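Local coordinates for methyltransferase-like protein 13 (PDB 5WCJ) that methylates elongation factor eEF1A at two different positions, this piece being the C-terminal Rossmann-fold methyltransferase domain that modifies the substrate's N terminus, at residues Glu37-Ile42 / Asp62-Ser67; Leu47-Gly52 / Ile121-Asp126; Ile69-Ile74 / Met94-Ala99. All coordinates share one frame; numbering follows the deposited sequence.

Contact 1: residues Glu37-Ile42 / Asp62-Ser67; sequences ELLLEI and DHFPKS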
loop_
_atom_site.group_PDB
_atom_site.type_symbol
_atom_site.label_atom_id
_atom_site.label_comp_id
_atom_site.label_asym_id
_atom_site.label_seq_id
_atom_site.Cartn_x
_atom_site.Cartn_y
_atom_site.Cartn_z
ATOM N N GLU A 37 -0.090 -5.258 18.207
ATOM C CA GLU A 37 0.944 -6.055 18.859
ATOM C C GLU A 37 1.335 -7.193 17.928
ATOM O O GLU A 37 2.513 -7.341 17.573
ATOM C CB GLU A 37 0.443 -6.613 20.197
ATOM N N LEU A 38 0.340 -7.967 17.499
ATOM C CA LEU A 38 0.600 -9.074 16.587
ATOM C C LEU A 38 1.193 -8.634 15.256
ATOM O O LEU A 38 2.021 -9.341 14.709
ATOM C CB LEU A 38 -0.653 -9.926 16.328
ATOM C CG LEU A 38 -1.060 -10.982 17.359
ATOM C CD1 LEU A 38 -1.967 -11.992 16.673
ATOM C CD2 LEU A 38 0.126 -11.689 18.006
ATOM N N LEU A 39 0.789 -7.462 14.767
ATOM C CA LEU A 39 1.175 -6.945 13.444
ATOM C C LEU A 39 2.682 -6.923 13.172
ATOM O O LEU A 39 3.115 -7.262 12.078
ATOM C CB LEU A 39 0.591 -5.542 13.275
ATOM C CG LEU A 39 0.566 -4.844 11.928
ATOM C CD1 LEU A 39 -0.304 -5.609 10.944
ATOM C CD2 LEU A 39 0.030 -3.433 12.128
ATOM N N LEU A 40 3.478 -6.518 14.156
ATOM C CA LEU A 40 4.931 -6.585 14.047
ATOM C C LEU A 40 5.480 -8.024 14.111
ATOM O O LEU A 40 6.539 -8.314 13.570
ATOM C CB LEU A 40 5.584 -5.810 15.192
ATOM C CG LEU A 40 5.571 -4.288 15.176
ATOM C CD1 LEU A 40 6.325 -3.795 16.400
ATOM C CD2 LEU A 40 6.192 -3.747 13.902
ATOM N N GLU A 41 4.766 -8.898 14.814
ATOM C CA GLU A 41 5.259 -10.234 15.160
ATOM C C GLU A 41 4.876 -11.333 14.179
ATOM O O GLU A 41 5.289 -12.486 14.377
ATOM C CB GLU A 41 4.714 -10.627 16.522
ATOM C CG GLU A 41 5.099 -9.667 17.630
ATOM C CD GLU A 41 4.458 -10.007 18.962
ATOM O OE1 GLU A 41 3.693 -10.998 19.038
ATOM O OE2 GLU A 41 4.736 -9.271 19.946
ATOM N N ILE A 42 4.097 -10.996 13.138
ATOM C CA ILE A 42 3.628 -11.981 12.160
ATOM C C ILE A 42 3.902 -11.502 10.724
ATOM O O ILE A 42 3.921 -10.291 10.472
ATOM C CB ILE A 42 2.131 -12.310 12.365
ATOM C CG1 ILE A 42 1.236 -11.069 12.188
ATOM C CG2 ILE A 42 1.907 -12.911 13.757
ATOM C CD1 ILE A 42 0.655 -10.878 10.810
ATOM N N ASP A 62 11.764 -1.437 7.008
ATOM C CA ASP A 62 12.600 -1.133 8.200
ATOM C C ASP A 62 11.873 -1.277 9.530
ATOM O O ASP A 62 12.498 -1.632 10.536
ATOM C CB ASP A 62 13.174 0.291 8.114
ATOM C CG ASP A 62 14.295 0.429 7.074
ATOM O OD1 ASP A 62 14.822 -0.588 6.574
ATOM O OD2 ASP A 62 14.660 1.581 6.777
ATOM N N HIS A 63 10.573 -0.981 9.568
ATOM C CA HIS A 63 9.821 -1.010 10.824
ATOM C C HIS A 63 9.056 -2.316 11.062
ATOM O O HIS A 63 8.691 -2.609 12.201
ATOM C CB HIS A 63 8.879 0.191 10.914
ATOM C CG HIS A 63 9.586 1.461 11.239
ATOM N ND1 HIS A 63 10.262 2.204 10.290
ATOM C CD2 HIS A 63 9.785 2.087 12.424
ATOM C CE1 HIS A 63 10.818 3.251 10.873
ATOM N NE2 HIS A 63 10.538 3.206 12.165
ATOM N N PHE A 64 8.795 -3.070 9.997
ATOM C CA PHE A 64 8.109 -4.346 10.098
ATOM C C PHE A 64 9.065 -5.450 9.626
ATOM O O PHE A 64 9.059 -5.835 8.449
ATOM C CB PHE A 64 6.808 -4.323 9.269
ATOM C CG PHE A 64 5.788 -3.322 9.752
ATOM C CD1 PHE A 64 5.924 -1.972 9.467
ATOM C CD2 PHE A 64 4.673 -3.733 10.473
ATOM C CE1 PHE A 64 4.991 -1.049 9.901
ATOM C CE2 PHE A 64 3.724 -2.814 10.902
ATOM C CZ PHE A 64 3.891 -1.466 10.634
ATOM N N PRO A 65 9.883 -6.000 10.543
ATOM C CA PRO A 65 10.920 -6.958 10.120
ATOM C C PRO A 65 10.425 -8.261 9.454
ATOM O O PRO A 65 11.192 -8.922 8.758
ATOM C CB PRO A 65 11.699 -7.240 11.427
ATOM C CG PRO A 65 10.763 -6.884 12.516
ATOM C CD PRO A 65 9.935 -5.741 12.003
ATOM N N LYS A 66 9.157 -8.604 9.615
ATOM C CA LYS A 66 8.583 -9.750 8.921
ATOM C C LYS A 66 7.711 -9.378 7.705
ATOM O O LYS A 66 7.018 -10.234 7.179
ATOM C CB LYS A 66 7.757 -10.585 9.899
ATOM C CG LYS A 66 8.609 -11.167 11.015
ATOM C CD LYS A 66 7.730 -12.018 11.920
ATOM C CE LYS A 66 8.499 -12.543 13.114
ATOM N NZ LYS A 66 7.737 -13.619 13.776
ATOM N N SER A 67 7.754 -8.125 7.260
ATOM C CA SER A 67 7.040 -7.747 6.035
ATOM C C SER A 67 7.779 -8.283 4.809
ATOM O O SER A 67 9.014 -8.374 4.790
ATOM C CB SER A 67 6.859 -6.225 5.940
ATOM O OG SER A 67 8.106 -5.550 5.862
HETATM O O HOH W 1 7.062 -7.334 11.096
#
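K66 reaches past I42 to E41, its chain extended beyond CG. Its CB lies 3.9 Å from I42 O. With CG anti to the carbonyl carbon (chi1 -63°), the straight chain carries CD, CE and NZ past E41 O, CE at 3.5 Å. At the tip, NZ donates to E41 O (2.8 Å), coming from above the carbonyl plane and not along a lone pair. NZ thus holds a main-chain carbonyl near the end of segment 37-42. The K66 backbone is tied to the same segment by a water that donates to L40 O (2.7 Å) and accepts from K66 N.

The apolar half of the contact centres on F64, the first residue after helix 55-63 to leave helical geometry. L40 lays CD2 over one face of the ring, 4.2 Å from its centroid and 28° off the normal, a CH-pi contact. L39 comes in at the ring edge instead, its CG 3.9 Å from F64 CE2. F64 O, at the start of a type I turn, takes bonds from both S67 N and S67 OG, which fixes the turn leading into the next strand.

This is packing toward the rim of the Rossmann domain, remote from the cofactor. It joins helix 36-41 to the turn between helix 55-63 and strand 67-73, while helix 211-226 brings L221 against L39 and L225 against F64, and L30 touches both side chains.

Contact 2: residues Leu47-Gly52 / Ile121-Asp126; sequences LVVGLG and IMFDVD. With SAH (S-adenosyl-L-homocysteine), chain F.
V49 and F123 end two neighbouring parallel strands whose side chains lie along each other, V49 CG2 3.7 Å from F123 CE1. The ladder here is tight and regular: M122 N donates to L47 O (2.8 Å), V49 N to M122 O and D124 N to V49 O, each bond nearly straight. On the V49 face L47 CD2 meets I121 CG2; on the other, V48 and M122 sit more loosely, CG1 to CB 4.3 Å.

Beyond D124 N the regular ladder ends, though G50 stays close to D124 and V125; a water donates to both G50 O and D124 OD2 (2.8 Å). G50 has phi 102°, and a CB there would strike D124 O, so the turn requires glycine.

V49 CG1, anti to the backbone N, approaches one face of the adenine (3.7 Å from SAH C2), where V125 CG2 also lies, 3.3 Å from C5. Cutting V49 back to an alanine here would remove both methyls and is likely to leave a gap beside the adenine face near C2, with the F123 ring losing its neighbour.

H22, H23 and N163 hold the D124 carboxylate beside SAH CG. The glycine-rich loop gives G52 N to ribose O3' (3.1 Å), while V49 and V125 offer the base an apolar surface, as in class I methyltransferases.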
loop_
_atom_site.group_PDB
_atom_site.type_symbol
_atom_site.label_atom_id
_atom_site.label_comp_id
_atom_site.label_asym_id
_atom_site.label_seq_id
_atom_site.Cartn_x
_atom_site.Cartn_y
_atom_site.Cartn_z
ATOM N N LEU A 47 1.808 -5.382 -1.385
ATOM C CA LEU A 47 2.076 -4.979 -2.751
ATOM C C LEU A 47 1.966 -3.454 -2.760
ATOM O O LEU A 47 0.966 -2.901 -2.290
ATOM C CB LEU A 47 1.016 -5.565 -3.693
ATOM C CG LEU A 47 1.062 -5.100 -5.154
ATOM C CD1 LEU A 47 2.359 -5.521 -5.830
ATOM C CD2 LEU A 47 -0.116 -5.695 -5.883
ATOM N N VAL A 48 2.972 -2.786 -3.280
ATOM C CA VAL A 48 2.956 -1.330 -3.384
ATOM C C VAL A 48 3.170 -0.936 -4.832
ATOM O O VAL A 48 4.154 -1.340 -5.433
ATOM C CB VAL A 48 4.044 -0.653 -2.500
ATOM C CG1 VAL A 48 3.910 0.871 -2.596
ATOM C CG2 VAL A 48 3.959 -1.135 -1.084
ATOM N N VAL A 49 2.249 -0.152 -5.391
ATOM C CA VAL A 49 2.385 0.335 -6.756
ATOM C C VAL A 49 2.734 1.791 -6.685
ATOM O O VAL A 49 1.970 2.588 -6.104
ATOM C CB VAL A 49 1.088 0.167 -7.561
ATOM C CG1 VAL A 49 1.325 0.591 -8.997
ATOM C CG2 VAL A 49 0.606 -1.273 -7.449
ATOM N N GLY A 50 3.882 2.121 -7.279
ATOM C CA GLY A 50 4.418 3.453 -7.300
ATOM C C GLY A 50 5.529 3.561 -6.269
ATOM O O GLY A 50 5.257 3.485 -5.080
ATOM N N LEU A 51 6.776 3.714 -6.724
ATOM C CA LEU A 51 7.953 3.768 -5.796
ATOM C C LEU A 51 8.220 5.144 -5.228
ATOM O O LEU A 51 8.607 5.263 -4.051
ATOM C CB LEU A 51 9.216 3.271 -6.497
ATOM C CG LEU A 51 10.480 3.097 -5.651
ATOM C CD1 LEU A 51 10.288 1.966 -4.656
ATOM C CD2 LEU A 51 11.671 2.825 -6.574
ATOM N N GLY A 52 8.061 6.176 -6.055
ATOM C CA GLY A 52 8.559 7.521 -5.761
ATOM C C GLY A 52 10.034 7.444 -5.391
ATOM O O GLY A 52 10.795 6.703 -6.016
ATOM N N ILE A 121 -2.617 -3.968 -0.132
ATOM C CA ILE A 121 -2.255 -3.440 -1.430
ATOM C C ILE A 121 -2.336 -1.919 -1.347
ATOM O O ILE A 121 -3.381 -1.373 -0.996
ATOM C CB ILE A 121 -3.163 -3.990 -2.557
ATOM C CG1 ILE A 121 -3.038 -5.520 -2.674
ATOM C CG2 ILE A 121 -2.851 -3.320 -3.877
ATOM C CD1 ILE A 121 -4.049 -6.125 -3.631
ATOM N N MET A 122 -1.236 -1.250 -1.677
ATOM C CA MET A 122 -1.163 0.210 -1.644
ATOM C C MET A 122 -0.974 0.751 -3.040
ATOM O O MET A 122 -0.042 0.322 -3.751
ATOM C CB MET A 122 -0.013 0.679 -0.744
ATOM C CG MET A 122 -0.217 0.419 0.729
ATOM S SD MET A 122 1.183 1.094 1.679
ATOM C CE MET A 122 0.623 0.776 3.344
ATOM N N PHE A 123 -1.809 1.730 -3.413
ATOM C CA PHE A 123 -1.607 2.501 -4.650
ATOM C C PHE A 123 -1.130 3.883 -4.287
ATOM O O PHE A 123 -1.882 4.658 -3.677
ATOM C CB PHE A 123 -2.908 2.618 -5.449
ATOM C CG PHE A 123 -3.335 1.364 -6.186
ATOM C CD1 PHE A 123 -2.641 0.161 -6.095
ATOM C CD2 PHE A 123 -4.488 1.399 -6.976
ATOM C CE1 PHE A 123 -3.058 -0.955 -6.772
ATOM C CE2 PHE A 123 -4.897 0.268 -7.659
ATOM C CZ PHE A 123 -4.205 -0.904 -7.529
ATOM N N ASP A 124 0.116 4.183 -4.671
ATOM C CA ASP A 124 0.740 5.490 -4.507
ATOM C C ASP A 124 1.229 5.905 -5.877
ATOM O O ASP A 124 2.413 6.183 -6.083
ATOM C CB ASP A 124 1.903 5.368 -3.498
ATOM C CG ASP A 124 2.425 6.696 -2.983
ATOM O OD1 ASP A 124 1.697 7.701 -3.046
ATOM O OD2 ASP A 124 3.605 6.713 -2.488
ATOM N N VAL A 125 0.317 5.871 -6.838
ATOM C CA VAL A 125 0.678 6.023 -8.242
ATOM C C VAL A 125 0.221 7.386 -8.753
ATOM O O VAL A 125 -0.905 7.805 -8.491
ATOM C CB VAL A 125 0.218 4.818 -9.083
ATOM C CG1 VAL A 125 -1.207 4.426 -8.807
ATOM C CG2 VAL A 125 0.435 5.058 -10.566
ATOM N N ASP A 126 1.124 8.095 -9.422
ATOM C CA ASP A 126 0.828 9.426 -9.955
ATOM C C ASP A 126 1.586 9.582 -11.262
ATOM O O ASP A 126 2.808 9.502 -11.258
ATOM C CB ASP A 126 1.237 10.502 -8.951
ATOM C CG ASP A 126 0.763 11.908 -9.345
ATOM O OD1 ASP A 126 0.156 12.097 -10.425
ATOM O OD2 ASP A 126 1.019 12.837 -8.556
HETATM C CG SAH F . 4.797 8.626 -5.327
HETATM S SD SAH F . 5.441 9.130 -6.947
HETATM C "C5'" SAH F . 4.370 8.256 -8.118
HETATM C "C4'" SAH F . 5.103 7.026 -8.616
HETATM O "O4'" SAH F . 4.200 6.257 -9.448
HETATM C "C3'" SAH F . 6.327 7.356 -9.491
HETATM O "O3'" SAH F . 7.442 6.574 -9.078
HETATM C "C2'" SAH F . 5.859 6.958 -10.896
HETATM O "O2'" SAH F . 6.871 6.510 -11.791
HETATM C "C1'" SAH F . 4.957 5.785 -10.539
HETATM N N9 SAH F . 4.019 5.378 -11.581
HETATM C C8 SAH F . 3.313 6.193 -12.430
HETATM N N7 SAH F . 2.481 5.553 -13.216
HETATM C C5 SAH F . 2.650 4.226 -12.859
HETATM C C6 SAH F . 2.044 3.040 -13.305
HETATM N N6 SAH F . 1.078 3.002 -14.260
HETATM N N1 SAH F . 2.451 1.880 -12.750
HETATM C C2 SAH F . 3.410 1.908 -11.810
HETATM N N3 SAH F . 4.041 2.968 -11.294
HETATM C C4 SAH F . 3.608 4.104 -11.860
HETATM O O HOH W 2 5.418 4.529 -2.616
#

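Contact 3: residues Ile69-Ile74 / Met94-Ala99; sequences IDAVEI and MKVHIA. With SAH (S-adenosyl-L-homocysteine), chain F.
Strands 69-73 and 94-98 run parallel, inclined 23° to each other, and five backbone hydrogen bonds link the segments, the first from K95 N to I69 O and the last from A99 N, just past the strand end, to E73 O, where the donor stands above the carbonyl plane. I69 CD1 meets M94 SD at 3.9 Å, and A71 CB meets V96 CG2 on the same face. On the opposite face, D70 OD1 lies in the plane of the H97 ring at its edge, 3.2 Å from CE1, with carboxylate and ring planes 55° apart; the other oxygen, OD2, is bonded to Y118 OH.

At the C-terminal end, E73 bends at chi2 (52°), which turns its carboxylate to the ribose. OE1 accepts from SAH O3' (2.6 Å) and OE2 from O2' (2.5 Å), a fork characteristic of the acidic residue ending the second strand in this superfamily. L51 N and D75 N also bond to it, fixing its rotation. I74 CG2 lies against the adenine, 3.5 Å from SAH C4.

Strand 94-98 is the sheet's outermost on this side. Helix 76-85 completes the beta-alpha-beta crossover, with L79 against V96 and I98; helix 55-63 covers I69 and M94, and strand 44-49 flanks strand 67-73.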
loop_
_atom_site.group_PDB
_atom_site.type_symbol
_atom_site.label_atom_id
_atom_site.label_comp_id
_atom_site.label_asym_id
_atom_site.label_seq_id
_atom_site.Cartn_x
_atom_site.Cartn_y
_atom_site.Cartn_z
ATOM N N ILE A 69 7.586 -7.347 0.808
ATOM C CA ILE A 69 7.045 -6.312 -0.077
ATOM C C ILE A 69 7.387 -6.609 -1.525
ATOM O O ILE A 69 8.545 -6.836 -1.860
ATOM C CB ILE A 69 7.613 -4.952 0.311
ATOM C CG1 ILE A 69 7.206 -4.606 1.759
ATOM C CG2 ILE A 69 7.201 -3.876 -0.694
ATOM C CD1 ILE A 69 7.920 -3.393 2.337
ATOM N N ASP A 70 6.374 -6.533 -2.388
ATOM C CA ASP A 70 6.551 -6.441 -3.837
ATOM C C ASP A 70 6.182 -5.007 -4.234
ATOM O O ASP A 70 5.081 -4.559 -3.939
ATOM C CB ASP A 70 5.633 -7.424 -4.531
ATOM C CG ASP A 70 6.119 -8.867 -4.420
ATOM O OD1 ASP A 70 7.261 -9.134 -4.843
ATOM O OD2 ASP A 70 5.343 -9.742 -3.975
ATOM N N ALA A 71 7.127 -4.294 -4.821
ATOM C CA ALA A 71 6.927 -2.922 -5.266
ATOM C C ALA A 71 6.936 -2.915 -6.789
ATOM O O ALA A 71 7.805 -3.532 -7.410
ATOM C CB ALA A 71 8.008 -2.020 -4.721
ATOM N N VAL A 72 5.952 -2.262 -7.387
ATOM C CA VAL A 72 5.865 -2.173 -8.841
ATOM C C VAL A 72 6.036 -0.717 -9.262
ATOM O O VAL A 72 5.386 0.161 -8.733
ATOM C CB VAL A 72 4.531 -2.747 -9.336
ATOM C CG1 VAL A 72 4.469 -2.713 -10.854
ATOM C CG2 VAL A 72 4.350 -4.151 -8.798
ATOM N N GLU A 73 6.954 -0.452 -10.180
ATOM C CA GLU A 73 7.302 0.894 -10.567
ATOM C C GLU A 73 7.467 0.932 -12.090
ATOM O O GLU A 73 8.189 0.112 -12.642
ATOM C CB GLU A 73 8.616 1.316 -9.878
ATOM C CG GLU A 73 9.253 2.603 -10.377
ATOM C CD GLU A 73 8.301 3.782 -10.388
ATOM O OE1 GLU A 73 7.592 4.007 -9.360
ATOM O OE2 GLU A 73 8.260 4.523 -11.409
ATOM N N ILE A 74 6.818 1.885 -12.736
ATOM C CA ILE A 74 6.816 1.925 -14.226
ATOM C C ILE A 74 8.124 2.472 -14.820
ATOM O O ILE A 74 8.505 2.069 -15.918
ATOM C CB ILE A 74 5.614 2.723 -14.759
ATOM C CG1 ILE A 74 5.326 2.369 -16.222
ATOM C CG2 ILE A 74 5.769 4.212 -14.580
ATOM C CD1 ILE A 74 4.038 3.031 -16.706
ATOM N N MET A 94 12.180 -7.574 -0.005
ATOM C CA MET A 94 11.699 -6.430 -0.806
ATOM C C MET A 94 12.200 -6.520 -2.218
ATOM O O MET A 94 13.416 -6.421 -2.469
ATOM C CB MET A 94 12.097 -5.089 -0.209
ATOM C CG MET A 94 11.444 -3.909 -0.967
ATOM S SD MET A 94 11.073 -2.581 0.156
ATOM C CE MET A 94 12.658 -2.243 0.904
ATOM N N LYS A 95 11.265 -6.733 -3.142
ATOM C CA LYS A 95 11.569 -6.883 -4.554
ATOM C C LYS A 95 10.860 -5.777 -5.327
ATOM O O LYS A 95 9.695 -5.486 -5.051
ATOM C CB LYS A 95 11.040 -8.219 -5.076
ATOM C CG LYS A 95 11.634 -9.467 -4.440
ATOM C CD LYS A 95 13.088 -9.663 -4.830
ATOM C CE LYS A 95 13.682 -10.882 -4.138
ATOM N NZ LYS A 95 15.160 -10.786 -4.151
ATOM N N VAL A 96 11.545 -5.211 -6.309
ATOM C CA VAL A 96 10.973 -4.194 -7.179
ATOM C C VAL A 96 10.851 -4.776 -8.579
ATOM O O VAL A 96 11.782 -5.393 -9.093
ATOM C CB VAL A 96 11.775 -2.891 -7.178
ATOM C CG1 VAL A 96 11.155 -1.860 -8.132
ATOM C CG2 VAL A 96 11.805 -2.301 -5.776
ATOM N N HIS A 97 9.674 -4.615 -9.159
ATOM C CA HIS A 97 9.404 -5.037 -10.530
ATOM C C HIS A 97 9.173 -3.787 -11.372
ATOM O O HIS A 97 8.371 -2.920 -10.999
ATOM C CB HIS A 97 8.191 -5.929 -10.538
ATOM C CG HIS A 97 8.322 -7.135 -9.663
ATOM N ND1 HIS A 97 8.013 -7.117 -8.314
ATOM C CD2 HIS A 97 8.741 -8.394 -9.935
ATOM C CE1 HIS A 97 8.234 -8.317 -7.801
ATOM N NE2 HIS A 97 8.684 -9.106 -8.761
ATOM N N ILE A 98 9.869 -3.678 -12.502
ATOM C CA ILE A 98 9.706 -2.554 -13.405
ATOM C C ILE A 98 8.614 -2.939 -14.393
ATOM O O ILE A 98 8.824 -3.799 -15.230
ATOM C CB ILE A 98 11.016 -2.153 -14.114
ATOM C CG1 ILE A 98 12.085 -1.764 -13.078
ATOM C CG2 ILE A 98 10.777 -0.971 -15.052
ATOM C CD1 ILE A 98 11.681 -0.616 -12.145
ATOM N N ALA A 99 7.455 -2.303 -14.240
ATOM C CA ALA A 99 6.243 -2.635 -14.983
ATOM C C ALA A 99 5.182 -1.580 -14.716
ATOM O O ALA A 99 5.220 -0.850 -13.694
ATOM C CB ALA A 99 5.729 -4.013 -14.582
HETATM C CG SAH F . 4.797 8.626 -5.327
HETATM S SD SAH F . 5.441 9.130 -6.947
HETATM C "C5'" SAH F . 4.370 8.256 -8.118
HETATM C "C4'" SAH F . 5.103 7.026 -8.616
HETATM O "O4'" SAH F . 4.200 6.257 -9.448
HETATM C "C3'" SAH F . 6.327 7.356 -9.491
HETATM O "O3'" SAH F . 7.442 6.574 -9.078
HETATM C "C2'" SAH F . 5.859 6.958 -10.896
HETATM O "O2'" SAH F . 6.871 6.510 -11.791
HETATM C "C1'" SAH F . 4.957 5.785 -10.539
HETATM N N9 SAH F . 4.019 5.378 -11.581
HETATM C C8 SAH F . 3.313 6.193 -12.430
HETATM N N7 SAH F . 2.481 5.553 -13.216
HETATM C C5 SAH F . 2.650 4.226 -12.859
HETATM C C6 SAH F . 2.044 3.040 -13.305
HETATM N N6 SAH F . 1.078 3.002 -14.260
HETATM N N1 SAH F . 2.451 1.880 -12.750
HETATM C C2 SAH F . 3.410 1.908 -11.810
HETATM N N3 SAH F . 4.041 2.968 -11.294
HETATM C C4 SAH F . 3.608 4.104 -11.860
#

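From the N terminus, helix 36-41 opens contact 1, and strand 44-49 opens contact 2 before contact 1 closes at 62-67, so the two loops cross. Contact 3 follows in series after contact 1, and both of its segments fall between those of contact 2, which closes last, at 121-126. Contacts 2 and 3 share the central sheet, where V72 N bonds to V48 O and the glycine-rich loop comes to lie beside the ribose-binding carboxylate. Together they line the cofactor pocket, V125 and I74 on opposite faces of the adenine. Contact 1, its centre about 20 Å from those of the other two, ties helix 36-41 to the turn between helix 55-63 and strand 67-73.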